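Local coordinates for protein E1 (Kluyveromyces marxianus, PDB 3VX6) that works as the E1-like enzyme of autophagy, activating Atg8 for conjugation to phosphatidylethanolamine and Atg12 for conjugation to Atg5, at residues L108-R111 with G112-D116; I98-I101 with K102-Q106. All coordinates share one frame; numbering follows the deposited sequence.

Contact 1: L108-R111 with G112-D116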
ATOM      1  N   LEU A 108      -3.788   2.524   9.800  1.00 41.46           N
ATOM      2  CA  LEU A 108      -2.788   1.554   9.405  1.00 40.02           C
ATOM      3  C   LEU A 108      -1.727   1.525  10.500  1.00 40.95           C
ATOM      4  O   LEU A 108      -1.234   0.460  10.869  1.00 43.44           O
ATOM      5  CB  LEU A 108      -2.194   1.937   8.047  1.00 36.47           C
ATOM      6  CG  LEU A 108      -3.228   1.940   6.913  1.00 33.67           C
ATOM      7  CD1 LEU A 108      -2.665   2.631   5.710  1.00 30.97           C
ATOM      8  CD2 LEU A 108      -3.649   0.528   6.577  1.00 32.00           C
ATOM      9  N   LEU A 109      -1.394   2.696  11.034  1.00 39.76           N
ATOM     10  CA  LEU A 109      -0.419   2.807  12.110  1.00 38.98           C
ATOM     11  C   LEU A 109      -0.824   1.899  13.271  1.00 41.33           C
ATOM     12  O   LEU A 109      -0.052   1.047  13.719  1.00 41.69           O
ATOM     13  CB  LEU A 109      -0.362   4.250  12.593  1.00 37.45           C
ATOM     14  CG  LEU A 109       0.298   4.501  13.944  1.00 35.69           C
ATOM     15  CD1 LEU A 109       1.725   4.012  13.919  1.00 36.50           C
ATOM     16  CD2 LEU A 109       0.247   5.985  14.250  1.00 35.64           C
ATOM     17  N   GLN A 110      -2.045   2.101  13.754  1.00 43.61           N
ATOM     18  CA  GLN A 110      -2.597   1.315  14.844  1.00 44.58           C
ATOM     19  C   GLN A 110      -2.458  -0.172  14.516  1.00 45.83           C
ATOM     20  O   GLN A 110      -1.802  -0.915  15.242  1.00 46.33           O
ATOM     21  CB  GLN A 110      -4.079   1.668  15.048  1.00 45.80           C
ATOM     22  CG  GLN A 110      -4.730   0.977  16.241  1.00 48.19           C
ATOM     23  CD  GLN A 110      -4.024   1.309  17.548  1.00 51.05           C
ATOM     24  OE1 GLN A 110      -4.197   2.396  18.111  1.00 52.97           O
ATOM     25  NE2 GLN A 110      -3.202   0.381  18.026  1.00 50.84           N
ATOM     26  N   ARG A 111      -3.060  -0.595  13.409  1.00 47.51           N
ATOM     27  CA  ARG A 111      -3.017  -1.994  12.998  1.00 49.21           C
ATOM     28  C   ARG A 111      -1.622  -2.596  12.938  1.00 48.69           C
ATOM     29  O   ARG A 111      -1.436  -3.747  13.300  1.00 49.64           O
ATOM     30  CB  ARG A 111      -3.731  -2.174  11.653  1.00 50.51           C
ATOM     31  CG  ARG A 111      -5.213  -1.921  11.779  1.00 55.82           C
ATOM     32  CD  ARG A 111      -6.027  -2.253  10.545  1.00 60.48           C
ATOM     33  NE  ARG A 111      -7.443  -2.299  10.911  1.00 66.35           N
ATOM     34  CZ  ARG A 111      -8.002  -3.286  11.616  1.00 68.97           C
ATOM     35  NH1 ARG A 111      -7.269  -4.318  12.019  1.00 69.84           N
ATOM     36  NH2 ARG A 111      -9.288  -3.231  11.945  1.00 69.74           N
ATOM     37  N   GLY A 112      -0.640  -1.819  12.504  1.00 48.74           N
ATOM     38  CA  GLY A 112       0.711  -2.341  12.417  1.00 49.21           C
ATOM     39  C   GLY A 112       1.384  -2.578  13.757  1.00 49.99           C
ATOM     40  O   GLY A 112       2.125  -3.552  13.931  1.00 47.91           O
ATOM     41  N   LEU A 113       1.139  -1.686  14.710  1.00 51.62           N
ATOM     42  CA  LEU A 113       1.752  -1.830  16.018  1.00 53.73           C
ATOM     43  C   LEU A 113       0.943  -2.686  16.987  1.00 54.36           C
ATOM     44  O   LEU A 113       1.355  -2.899  18.127  1.00 55.59           O
ATOM     45  CB  LEU A 113       2.070  -0.448  16.617  1.00 54.35           C
ATOM     46  CG  LEU A 113       0.992   0.628  16.717  1.00 56.04           C
ATOM     47  CD1 LEU A 113       0.064   0.299  17.878  1.00 57.60           C
ATOM     48  CD2 LEU A 113       1.640   1.992  16.930  1.00 54.57           C
ATOM     49  N   GLU A 114      -0.199  -3.194  16.545  1.00 53.89           N
ATOM     50  CA  GLU A 114      -0.978  -4.046  17.426  1.00 55.37           C
ATOM     51  C   GLU A 114      -1.268  -5.418  16.825  1.00 55.05           C
ATOM     52  O   GLU A 114      -1.675  -6.327  17.545  1.00 56.21           O
ATOM     53  CB  GLU A 114      -2.300  -3.371  17.837  1.00 58.05           C
ATOM     54  CG  GLU A 114      -3.251  -3.033  16.688  1.00 64.06           C
ATOM     55  CD  GLU A 114      -4.639  -2.572  17.158  1.00 66.44           C
ATOM     56  OE1 GLU A 114      -4.726  -1.826  18.162  1.00 66.98           O
ATOM     57  OE2 GLU A 114      -5.643  -2.946  16.506  1.00 67.80           O
ATOM     58  N   ASN A 115      -1.037  -5.588  15.524  1.00 53.38           N
ATOM     59  CA  ASN A 115      -1.330  -6.870  14.889  1.00 51.50           C
ATOM     60  C   ASN A 115      -0.199  -7.459  14.061  1.00 50.19           C
ATOM     61  O   ASN A 115       0.513  -8.358  14.502  1.00 49.65           O
ATOM     62  CB  ASN A 115      -2.578  -6.749  14.004  1.00 52.23           C
ATOM     63  CG  ASN A 115      -3.745  -6.080  14.719  1.00 56.09           C
ATOM     64  OD1 ASN A 115      -4.058  -6.407  15.865  1.00 56.98           O
ATOM     65  ND2 ASN A 115      -4.403  -5.144  14.036  1.00 57.38           N
ATOM     66  N   ASP A 116      -0.052  -6.956  12.843  1.00 49.04           N
ATOM     67  CA  ASP A 116       0.967  -7.445  11.927  1.00 47.24           C
ATOM     68  C   ASP A 116       1.319  -6.277  11.020  1.00 46.27           C
ATOM     69  O   ASP A 116       0.468  -5.426  10.747  1.00 46.16           O
ATOM     70  CB  ASP A 116       0.389  -8.610  11.108  1.00 47.59           C
ATOM     71  CG  ASP A 116       1.431  -9.317  10.248  1.00 48.92           C
ATOM     72  OD1 ASP A 116       2.002  -8.683   9.332  1.00 49.49           O
ATOM     73  OD2 ASP A 116       1.672 -10.521  10.482  1.00 50.51           O
TER

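Contact 2: I98-I101 with K102-Q106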
ATOM      1  N   ILE A  98      -6.900  15.426   2.236  1.00 43.22           N
ATOM      2  CA  ILE A  98      -5.821  15.352   3.217  1.00 44.24           C
ATOM      3  C   ILE A  98      -6.270  14.766   4.562  1.00 43.67           C
ATOM      4  O   ILE A  98      -5.573  13.937   5.167  1.00 43.18           O
ATOM      5  CB  ILE A  98      -5.186  16.745   3.438  1.00 44.90           C
ATOM      6  CG1 ILE A  98      -4.678  16.862   4.868  1.00 45.27           C
ATOM      7  CG2 ILE A  98      -6.180  17.833   3.103  1.00 46.68           C
ATOM      8  CD1 ILE A  98      -4.093  18.199   5.183  1.00 50.12           C
ATOM      9  N   GLN A  99      -7.430  15.197   5.034  1.00 42.27           N
ATOM     10  CA  GLN A  99      -7.949  14.681   6.285  1.00 41.44           C
ATOM     11  C   GLN A  99      -8.246  13.191   6.108  1.00 41.88           C
ATOM     12  O   GLN A  99      -8.064  12.380   7.025  1.00 41.83           O
ATOM     13  CB  GLN A  99      -9.226  15.425   6.658  1.00 41.66           C
ATOM     14  CG  GLN A  99      -9.887  14.949   7.943  1.00 43.58           C
ATOM     15  CD  GLN A  99      -8.921  14.897   9.118  1.00 46.23           C
ATOM     16  OE1 GLN A  99      -8.113  15.813   9.322  1.00 47.36           O
ATOM     17  NE2 GLN A  99      -9.009  13.827   9.903  1.00 46.09           N
ATOM     18  N   PHE A 100      -8.687  12.840   4.907  1.00 40.30           N
ATOM     19  CA  PHE A 100      -9.033  11.466   4.591  1.00 39.15           C
ATOM     20  C   PHE A 100      -7.836  10.549   4.618  1.00 38.56           C
ATOM     21  O   PHE A 100      -7.847   9.523   5.282  1.00 40.09           O
ATOM     22  CB  PHE A 100      -9.715  11.399   3.216  1.00 37.16           C
ATOM     23  CG  PHE A 100      -9.865  10.009   2.678  1.00 34.93           C
ATOM     24  CD1 PHE A 100      -8.806   9.384   2.019  1.00 32.43           C
ATOM     25  CD2 PHE A 100     -11.065   9.316   2.832  1.00 33.95           C
ATOM     26  CE1 PHE A 100      -8.938   8.088   1.520  1.00 33.42           C
ATOM     27  CE2 PHE A 100     -11.207   8.025   2.341  1.00 33.43           C
ATOM     28  CZ  PHE A 100     -10.140   7.404   1.681  1.00 31.42           C
ATOM     29  N   ILE A 101      -6.789  10.912   3.902  1.00 38.88           N
ATOM     30  CA  ILE A 101      -5.636  10.045   3.871  1.00 39.48           C
ATOM     31  C   ILE A 101      -4.937  10.056   5.232  1.00 41.21           C
ATOM     32  O   ILE A 101      -4.310   9.072   5.627  1.00 40.09           O
ATOM     33  CB  ILE A 101      -4.691  10.442   2.715  1.00 37.71           C
ATOM     34  CG1 ILE A 101      -3.885   9.220   2.280  1.00 36.78           C
ATOM     35  CG2 ILE A 101      -3.795  11.592   3.125  1.00 37.94           C
ATOM     36  CD1 ILE A 101      -3.089   9.438   1.030  1.00 33.71           C
ATOM     37  N   LYS A 102      -5.072  11.161   5.964  1.00 42.18           N
ATOM     38  CA  LYS A 102      -4.464  11.258   7.283  1.00 42.16           C
ATOM     39  C   LYS A 102      -5.069  10.204   8.214  1.00 43.89           C
ATOM     40  O   LYS A 102      -4.356   9.509   8.941  1.00 44.32           O
ATOM     41  CB  LYS A 102      -4.713  12.635   7.881  1.00 42.87           C
ATOM     42  CG  LYS A 102      -4.086  12.828   9.249  1.00 42.48           C
ATOM     43  CD  LYS A 102      -4.661  14.048   9.936  1.00 45.38           C
ATOM     44  CE  LYS A 102      -3.822  14.470  11.150  1.00 47.66           C
ATOM     45  NZ  LYS A 102      -4.483  15.559  11.940  1.00 44.30           N
ATOM     46  N   GLU A 103      -6.395  10.097   8.195  1.00 44.50           N
ATOM     47  CA  GLU A 103      -7.089   9.141   9.042  1.00 44.48           C
ATOM     48  C   GLU A 103      -6.784   7.716   8.640  1.00 43.01           C
ATOM     49  O   GLU A 103      -6.484   6.882   9.489  1.00 40.61           O
ATOM     50  CB  GLU A 103      -8.599   9.389   9.002  1.00 45.85           C
ATOM     51  CG  GLU A 103      -9.024  10.583   9.843  1.00 48.29           C
ATOM     52  CD  GLU A 103     -10.496  10.902   9.702  1.00 50.33           C
ATOM     53  OE1 GLU A 103     -11.328   9.996   9.897  1.00 50.40           O
ATOM     54  OE2 GLU A 103     -10.825  12.067   9.402  1.00 53.38           O
ATOM     55  N   LYS A 104      -6.871   7.436   7.344  1.00 43.37           N
ATOM     56  CA  LYS A 104      -6.585   6.102   6.849  1.00 43.08           C
ATOM     57  C   LYS A 104      -5.178   5.769   7.299  1.00 43.32           C
ATOM     58  O   LYS A 104      -4.873   4.621   7.619  1.00 45.07           O
ATOM     59  CB  LYS A 104      -6.696   6.054   5.320  1.00 42.08           C
ATOM     60  CG  LYS A 104      -8.087   5.682   4.807  1.00 40.78           C
ATOM     61  CD  LYS A 104      -9.162   6.576   5.373  1.00 42.06           C
ATOM     62  CE  LYS A 104     -10.179   5.779   6.179  1.00 45.60           C
ATOM     63  NZ  LYS A 104     -11.089   6.658   7.011  1.00 44.83           N
ATOM     64  N   GLY A 105      -4.339   6.798   7.357  1.00 42.02           N
ATOM     65  CA  GLY A 105      -2.965   6.619   7.780  1.00 42.04           C
ATOM     66  C   GLY A 105      -2.806   6.247   9.243  1.00 42.55           C
ATOM     67  O   GLY A 105      -1.969   5.410   9.578  1.00 43.05           O
ATOM     68  N   GLN A 106      -3.592   6.869  10.115  1.00 42.93           N
ATOM     69  CA  GLN A 106      -3.524   6.587  11.543  1.00 43.99           C
ATOM     70  C   GLN A 106      -4.033   5.192  11.855  1.00 44.41           C
ATOM     71  O   GLN A 106      -3.601   4.572  12.832  1.00 45.76           O
ATOM     72  CB  GLN A 106      -4.347   7.608  12.334  1.00 44.78           C
ATOM     73  CG  GLN A 106      -3.799   9.016  12.241  1.00 50.39           C
ATOM     74  CD  GLN A 106      -4.703  10.056  12.896  1.00 53.05           C
ATOM     75  OE1 GLN A 106      -5.906  10.106  12.634  1.00 51.86           O
ATOM     76  NE2 GLN A 106      -4.114  10.905  13.739  1.00 55.16           N
TER

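Contact 1: L108-R111 with G112-D116
L109 and L113 meet one turn apart near the C-terminal end of helix 97-114, where the alpha-helix gives way to a loop. Their branches run aslant to each other, L109 CD1 lying 3.6 Å from L113 CD2. In L113, CG sits between the backbone N and the carbonyl carbon (chi1 53°), which turns the branches of the side chain back toward L109 on the preceding turn. Both leucines also pack on V221 of helix 215-225, so this flank joins two helices. On the exposed flank the Q110 chain bends at chi2, and its amide approaches the E114 carboxylate with the two planes turned 47° apart; Q110 NE2 lies 2.7 Å from E114 OE1, while L113 CD1 also lies beside this nitrogen. The R111 guanidinium and the N115 amide are set obliquely, R111 NH1 being 3.6 Å from N115 ND2. Both donors share an acceptor, E119 OE2, which forms a salt bridge with R111 and a hydrogen bond with N115 and would account for their closeness. In the backbone, N115 N donates to R111 O at 2.9 Å.

Contact 2: I98-I101 with K102-Q106
F100 and K104 form an i to i+4 CH-pi contact on helix 97-114, on the side of the alpha-helix that packs against the sheet containing strands 123-130 and 135-144. The bend at chi2 (54°) carries K104 CD over the middle of one ring face, 3.9 Å from the F100 centroid and 12° off the normal. Y124 touches both side chains, and the F100 ring also meets that of W262, so aromatic and aliphatic surfaces pack closely here. Beside them I101 is buried against C141 and P143, and its carbonyl O accepts a bond from G105 N at 2.9 Å.

The side bearing Q99, K102 and E103 is polar and packs more loosely. With CG anti to the backbone N and a bend at chi2, Q99 sends its amide along the helix to E103. Q99 NE2 donates an almost straight 2.6 Å bond to E103 OE2, and an alanine in place of E103 would probably leave this amide without its carboxylate mate and freer to turn. The extended K102 chain passes Q99 at a greater distance, its CD 3.9 Å from Q99 OE1. E103 OE2 lies in the Q99 amide plane, and Q99 NE2 comes to it on the anti side, 19° out of the carboxylate plane.

Overall arrangement
Contacts 1 and 2 follow one another along helix 97-114, contact 1 running on into the loop after it; their centres are about 15 Å apart, with no touch between them beyond their connection along the chain. Each centre lies about 14 Å from the centre of the chain. The helix thereby links different neighbours: residues 98-106 pack on strands 123-130 and 135-144 of one mixed sheet, whereas L109 and L113 of contact 1 pack on helix 215-225. The loop residue L257 bridges the two regions, touching Q106 in contact 2 and L109 in contact 1. Both contacts belong to the N-terminal region of this Atg7 and represent packing within its fold.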